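Local structure of protein YiiM (Escherichia coli, 1O65) at residues A68-W80 and A93-E107. The protein is of uncertain function but probably binds molybdenum and acts as an oxidoreductase on nitrogenous compounds. Sequence-based numbering, arbitrary orientation.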
loop_
_atom_site.group_PDB
_atom_site.type_symbol
_atom_site.label_atom_id
_atom_site.label_comp_id
_atom_site.label_asym_id
_atom_site.label_seq_id
_atom_site.Cartn_x
_atom_site.Cartn_y
_atom_site.Cartn_z
ATOM N N ALA A 68 3.851 -5.637 -6.593
ATOM C CA ALA A 68 3.200 -6.895 -6.910
ATOM C C ALA A 68 1.828 -7.014 -6.256
ATOM O O ALA A 68 0.935 -7.621 -6.864
ATOM C CB ALA A 68 4.122 -8.031 -6.465
ATOM N N LEU A 69 1.640 -6.485 -5.051
ATOM C CA LEU A 69 0.416 -6.557 -4.305
ATOM C C LEU A 69 0.015 -5.233 -3.641
ATOM O O LEU A 69 0.835 -4.577 -3.008
ATOM C CB LEU A 69 0.522 -7.585 -3.163
ATOM C CG LEU A 69 0.545 -9.063 -3.489
ATOM C CD1 LEU A 69 1.221 -9.852 -2.376
ATOM C CD2 LEU A 69 -0.857 -9.622 -3.736
ATOM N N CYS A 70 -1.262 -4.909 -3.697
ATOM C CA CYS A 70 -1.797 -3.669 -3.142
ATOM C C CYS A 70 -2.709 -3.997 -1.956
ATOM O O CYS A 70 -3.577 -4.872 -2.106
ATOM C CB CYS A 70 -2.603 -2.930 -4.221
ATOM S SG CYS A 70 -3.462 -1.441 -3.584
ATOM N N HIS A 71 -2.561 -3.315 -0.844
ATOM C CA HIS A 71 -3.372 -3.590 0.336
ATOM C C HIS A 71 -4.240 -2.392 0.704
ATOM O O HIS A 71 -3.717 -1.275 0.714
ATOM C CB HIS A 71 -2.415 -3.834 1.543
ATOM C CG HIS A 71 -3.072 -4.526 2.689
ATOM N ND1 HIS A 71 -2.612 -5.743 3.188
ATOM C CD2 HIS A 71 -4.184 -4.223 3.403
ATOM C CE1 HIS A 71 -3.410 -6.142 4.163
ATOM N NE2 HIS A 71 -4.364 -5.239 4.317
ATOM N N TYR A 72 -5.506 -2.597 1.064
ATOM C CA TYR A 72 -6.308 -1.455 1.538
ATOM C C TYR A 72 -7.103 -1.895 2.767
ATOM O O TYR A 72 -7.799 -2.917 2.806
ATOM C CB TYR A 72 -7.178 -0.830 0.478
ATOM C CG TYR A 72 -7.602 0.601 0.740
ATOM C CD1 TYR A 72 -6.692 1.645 0.671
ATOM C CD2 TYR A 72 -8.928 0.921 1.052
ATOM C CE1 TYR A 72 -7.052 2.956 0.900
ATOM C CE2 TYR A 72 -9.296 2.226 1.282
ATOM C CZ TYR A 72 -8.363 3.245 1.205
ATOM O OH TYR A 72 -8.742 4.549 1.446
ATOM N N PRO A 73 -6.921 -1.162 3.854
ATOM C CA PRO A 73 -7.628 -1.505 5.079
ATOM C C PRO A 73 -9.112 -1.256 4.921
ATOM O O PRO A 73 -9.529 -0.142 4.511
ATOM C CB PRO A 73 -7.005 -0.610 6.132
ATOM C CG PRO A 73 -5.699 -0.134 5.550
ATOM C CD PRO A 73 -5.889 -0.125 4.054
ATOM N N ARG A 74 -9.938 -2.248 5.258
ATOM C CA ARG A 74 -11.387 -2.021 5.256
ATOM C C ARG A 74 -11.765 -0.917 6.246
ATOM O O ARG A 74 -12.818 -0.291 6.034
ATOM C CB ARG A 74 -12.210 -3.268 5.583
ATOM C CG ARG A 74 -12.208 -4.320 4.478
ATOM C CD ARG A 74 -13.305 -5.370 4.682
ATOM N NE ARG A 74 -12.915 -6.303 5.722
ATOM C CZ ARG A 74 -12.165 -7.371 5.756
ATOM N NH1 ARG A 74 -11.539 -7.860 4.693
ATOM N NH2 ARG A 74 -12.001 -8.054 6.907
ATOM N N GLU A 75 -11.018 -0.678 7.325
ATOM C CA GLU A 75 -11.352 0.440 8.216
ATOM C C GLU A 75 -11.616 1.735 7.438
ATOM O O GLU A 75 -12.558 2.467 7.767
ATOM C CB GLU A 75 -10.227 0.684 9.218
ATOM C CG GLU A 75 -9.978 -0.365 10.268
ATOM C CD GLU A 75 -9.193 -1.597 9.901
ATOM O OE1 GLU A 75 -8.983 -1.917 8.706
ATOM O OE2 GLU A 75 -8.768 -2.334 10.851
ATOM N N HIS A 76 -10.903 2.030 6.339
ATOM C CA HIS A 76 -11.087 3.278 5.630
ATOM C C HIS A 76 -12.410 3.422 4.916
ATOM O O HIS A 76 -12.779 4.555 4.584
ATOM C CB HIS A 76 -9.951 3.575 4.642
ATOM C CG HIS A 76 -8.585 3.566 5.236
ATOM N ND1 HIS A 76 -8.338 3.938 6.538
ATOM C CD2 HIS A 76 -7.390 3.225 4.701
ATOM C CE1 HIS A 76 -7.053 3.787 6.799
ATOM N NE2 HIS A 76 -6.455 3.375 5.680
ATOM N N TYR A 77 -13.102 2.349 4.576
ATOM C CA TYR A 77 -14.408 2.449 3.924
ATOM C C TYR A 77 -15.416 3.084 4.876
ATOM O O TYR A 77 -16.285 3.862 4.447
ATOM C CB TYR A 77 -14.896 1.082 3.416
ATOM C CG TYR A 77 -14.077 0.591 2.232
ATOM C CD1 TYR A 77 -13.896 1.405 1.126
ATOM C CD2 TYR A 77 -13.427 -0.647 2.256
ATOM C CE1 TYR A 77 -13.157 0.975 0.042
ATOM C CE2 TYR A 77 -12.665 -1.073 1.186
ATOM C CZ TYR A 77 -12.538 -0.259 0.077
ATOM O OH TYR A 77 -11.794 -0.653 -0.998
ATOM N N LEU A 78 -15.339 2.740 6.165
ATOM C CA LEU A 78 -16.211 3.392 7.149
ATOM C C LEU A 78 -16.027 4.912 7.029
ATOM O O LEU A 78 -16.986 5.670 6.865
ATOM C CB LEU A 78 -15.842 2.970 8.571
ATOM C CG LEU A 78 -16.028 1.475 8.887
ATOM C CD1 LEU A 78 -15.422 1.153 10.254
ATOM C CD2 LEU A 78 -17.512 1.112 8.847
ATOM N N TYR A 79 -14.775 5.373 7.102
ATOM C CA TYR A 79 -14.511 6.793 6.957
ATOM C C TYR A 79 -15.051 7.352 5.643
ATOM O O TYR A 79 -15.692 8.411 5.626
ATOM C CB TYR A 79 -13.013 7.080 7.088
ATOM C CG TYR A 79 -12.676 8.540 6.811
ATOM C CD1 TYR A 79 -12.726 9.496 7.803
ATOM C CD2 TYR A 79 -12.314 8.941 5.538
ATOM C CE1 TYR A 79 -12.427 10.820 7.526
ATOM C CE2 TYR A 79 -11.995 10.251 5.261
ATOM C CZ TYR A 79 -12.063 11.191 6.249
ATOM O OH TYR A 79 -11.758 12.504 5.954
ATOM N N TRP A 80 -14.813 6.701 4.505
ATOM C CA TRP A 80 -15.297 7.264 3.243
ATOM C C TRP A 80 -16.808 7.274 3.152
ATOM O O TRP A 80 -17.376 8.297 2.736
ATOM C CB TRP A 80 -14.664 6.598 2.030
ATOM C CG TRP A 80 -13.172 6.756 1.977
ATOM C CD1 TRP A 80 -12.257 5.757 1.942
ATOM C CD2 TRP A 80 -12.431 7.992 1.978
ATOM N NE1 TRP A 80 -10.990 6.288 1.934
ATOM C CE2 TRP A 80 -11.066 7.655 1.942
ATOM C CE3 TRP A 80 -12.781 9.341 1.993
ATOM C CZ2 TRP A 80 -10.048 8.620 1.918
ATOM C CZ3 TRP A 80 -11.781 10.300 1.947
ATOM C CH2 TRP A 80 -10.417 9.943 1.922
ATOM N N ALA A 93 -14.725 -2.984 -0.622
ATOM C CA ALA A 93 -13.585 -3.637 -1.275
ATOM C C ALA A 93 -14.082 -4.310 -2.552
ATOM O O ALA A 93 -15.205 -4.819 -2.564
ATOM C CB ALA A 93 -13.015 -4.650 -0.284
ATOM N N PRO A 94 -13.335 -4.287 -3.642
ATOM C CA PRO A 94 -12.035 -3.639 -3.693
ATOM C C PRO A 94 -12.055 -2.369 -4.519
ATOM O O PRO A 94 -11.213 -2.160 -5.413
ATOM C CB PRO A 94 -11.196 -4.717 -4.387
ATOM C CG PRO A 94 -12.152 -5.234 -5.434
ATOM C CD PRO A 94 -13.497 -5.235 -4.778
ATOM N N ALA A 95 -12.912 -1.419 -4.142
ATOM C CA ALA A 95 -13.057 -0.180 -4.883
ATOM C C ALA A 95 -11.743 0.551 -5.103
ATOM O O ALA A 95 -11.569 1.232 -6.112
ATOM C CB ALA A 95 -14.046 0.759 -4.209
ATOM N N PHE A 96 -10.793 0.450 -4.176
ATOM C CA PHE A 96 -9.521 1.155 -4.353
ATOM C C PHE A 96 -8.511 0.369 -5.158
ATOM O O PHE A 96 -7.358 0.810 -5.234
ATOM C CB PHE A 96 -8.951 1.570 -2.980
ATOM C CG PHE A 96 -9.623 2.813 -2.445
ATOM C CD1 PHE A 96 -9.181 4.072 -2.807
ATOM C CD2 PHE A 96 -10.729 2.717 -1.618
ATOM C CE1 PHE A 96 -9.812 5.208 -2.337
ATOM C CE2 PHE A 96 -11.370 3.849 -1.139
ATOM C CZ PHE A 96 -10.913 5.095 -1.496
ATOM N N GLY A 97 -8.877 -0.744 -5.765
ATOM C CA GLY A 97 -7.966 -1.535 -6.574
ATOM C C GLY A 97 -7.123 -2.530 -5.778
ATOM O O GLY A 97 -6.283 -3.239 -6.352
ATOM N N GLU A 98 -7.382 -2.727 -4.496
ATOM C CA GLU A 98 -6.592 -3.631 -3.691
ATOM C C GLU A 98 -6.695 -5.099 -4.049
ATOM O O GLU A 98 -7.689 -5.638 -4.531
ATOM C CB GLU A 98 -6.962 -3.461 -2.203
ATOM C CG GLU A 98 -8.366 -3.904 -1.855
ATOM C CD GLU A 98 -9.337 -2.738 -1.880
ATOM O OE1 GLU A 98 -9.215 -1.894 -2.789
ATOM O OE2 GLU A 98 -10.214 -2.644 -0.999
ATOM N N ASN A 99 -5.597 -5.811 -3.772
ATOM C CA ASN A 99 -5.592 -7.267 -3.920
ATOM C C ASN A 99 -5.921 -7.887 -2.556
ATOM O O ASN A 99 -6.554 -8.930 -2.491
ATOM C CB ASN A 99 -4.231 -7.793 -4.344
ATOM C CG ASN A 99 -3.731 -7.157 -5.623
ATOM O OD1 ASN A 99 -2.693 -6.477 -5.595
ATOM N ND2 ASN A 99 -4.459 -7.401 -6.712
ATOM N N LEU A 100 -5.444 -7.215 -1.492
ATOM C CA LEU A 100 -5.621 -7.735 -0.141
ATOM C C LEU A 100 -6.517 -6.865 0.734
ATOM O O LEU A 100 -6.274 -5.684 0.920
ATOM C CB LEU A 100 -4.272 -7.910 0.547
ATOM C CG LEU A 100 -3.252 -8.836 -0.117
ATOM C CD1 LEU A 100 -1.995 -8.972 0.721
ATOM C CD2 LEU A 100 -3.859 -10.201 -0.400
ATOM N N SER A 101 -7.543 -7.484 1.338
ATOM C CA SER A 101 -8.472 -6.718 2.170
ATOM C C SER A 101 -8.541 -7.337 3.562
ATOM O O SER A 101 -8.731 -8.545 3.680
ATOM C CB SER A 101 -9.840 -6.638 1.527
ATOM O OG SER A 101 -10.780 -6.005 2.382
ATOM N N THR A 102 -8.369 -6.531 4.605
ATOM C CA THR A 102 -8.369 -6.954 5.975
ATOM C C THR A 102 -8.948 -5.946 6.985
ATOM O O THR A 102 -9.254 -4.790 6.717
ATOM C CB THR A 102 -6.897 -7.072 6.491
ATOM O OG1 THR A 102 -6.311 -5.766 6.358
ATOM C CG2 THR A 102 -6.069 -8.124 5.821
ATOM N N ASP A 103 -8.961 -6.400 8.235
ATOM C CA ASP A 103 -9.272 -5.612 9.411
ATOM C C ASP A 103 -8.011 -5.723 10.311
ATOM O O ASP A 103 -7.283 -6.702 10.115
ATOM C CB ASP A 103 -10.413 -6.140 10.251
ATOM C CG ASP A 103 -11.795 -5.937 9.673
ATOM O OD1 ASP A 103 -12.263 -4.792 9.547
ATOM O OD2 ASP A 103 -12.405 -6.988 9.374
ATOM N N GLY A 104 -7.759 -4.763 11.179
ATOM C CA GLY A 104 -6.646 -4.853 12.101
ATOM C C GLY A 104 -5.321 -4.340 11.606
ATOM O O GLY A 104 -4.371 -4.328 12.399
ATOM N N LEU A 105 -5.160 -3.988 10.328
ATOM C CA LEU A 105 -3.894 -3.497 9.803
ATOM C C LEU A 105 -4.073 -2.128 9.165
ATOM O O LEU A 105 -4.841 -1.962 8.202
ATOM C CB LEU A 105 -3.296 -4.471 8.790
ATOM C CG LEU A 105 -2.723 -5.774 9.343
ATOM C CD1 LEU A 105 -2.311 -6.708 8.218
ATOM C CD2 LEU A 105 -1.521 -5.513 10.232
ATOM N N THR A 106 -3.390 -1.112 9.695
ATOM C CA THR A 106 -3.509 0.236 9.164
ATOM C C THR A 106 -2.141 0.863 8.944
ATOM O O THR A 106 -1.097 0.300 9.283
ATOM C CB THR A 106 -4.311 1.172 10.094
ATOM O OG1 THR A 106 -3.531 1.378 11.285
ATOM C CG2 THR A 106 -5.680 0.636 10.482
ATOM N N GLU A 107 -2.115 2.087 8.375
ATOM C CA GLU A 107 -0.860 2.785 8.166
ATOM C C GLU A 107 -0.104 3.003 9.475
ATOM O O GLU A 107 1.141 3.079 9.461
ATOM C CB GLU A 107 -1.097 4.162 7.502
ATOM C CG GLU A 107 -1.648 4.005 6.081
ATOM C CD GLU A 107 -3.134 3.738 6.035
ATOM O OE1 GLU A 107 -3.861 3.851 7.079
ATOM O OE2 GLU A 107 -3.619 3.371 4.951
HETATM O O HOH W 1 -10.168 -3.535 1.694
HETATM O O HOH W 2 -10.290 -10.112 6.112
HETATM O O HOH W 3 -7.020 -3.640 8.100
#
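F96 is a bump fitting among Y72, Y77 and W80: its ring lies over one face of the Y72 ring as an offset stack, centroids 4.2 Å apart and planes at 26°, with Y77 at its rim and W80 obliquely beside it. This aromatic cluster joins strand 69-73 and helix 75-83 to the loop before strand 100-102, parts of a beta-alpha-beta unit of the MOSC domain whose two strands run parallel; M148 also touches Y72 and F96. E98 bends at chi2, packing CD against Y72 CB, and Y77 OH donates to the syn lone pair of E98 OE2 at 2.5 Å. On the other sheet face, L100 CB presses over the H71 ring, whose NE2 meets T102 OG1 edge-on at 2.9 Å. The R74 chain bends at chi3 (-76°) and lays its guanidinium flat over T102 C, with NH2 reaching D103 OD2 from above the carboxylate plane. NH1 also pairs with D18. An alanine here is likely to cost D18 and D103 this cationic partner and uncover the T102 backbone. The H76 ring lies nearly coplanar with the E107 carboxylate, which also accepts from G155 N; H76 NE2 donates to the syn lone pair of E107 OE2 at 2.9 Å.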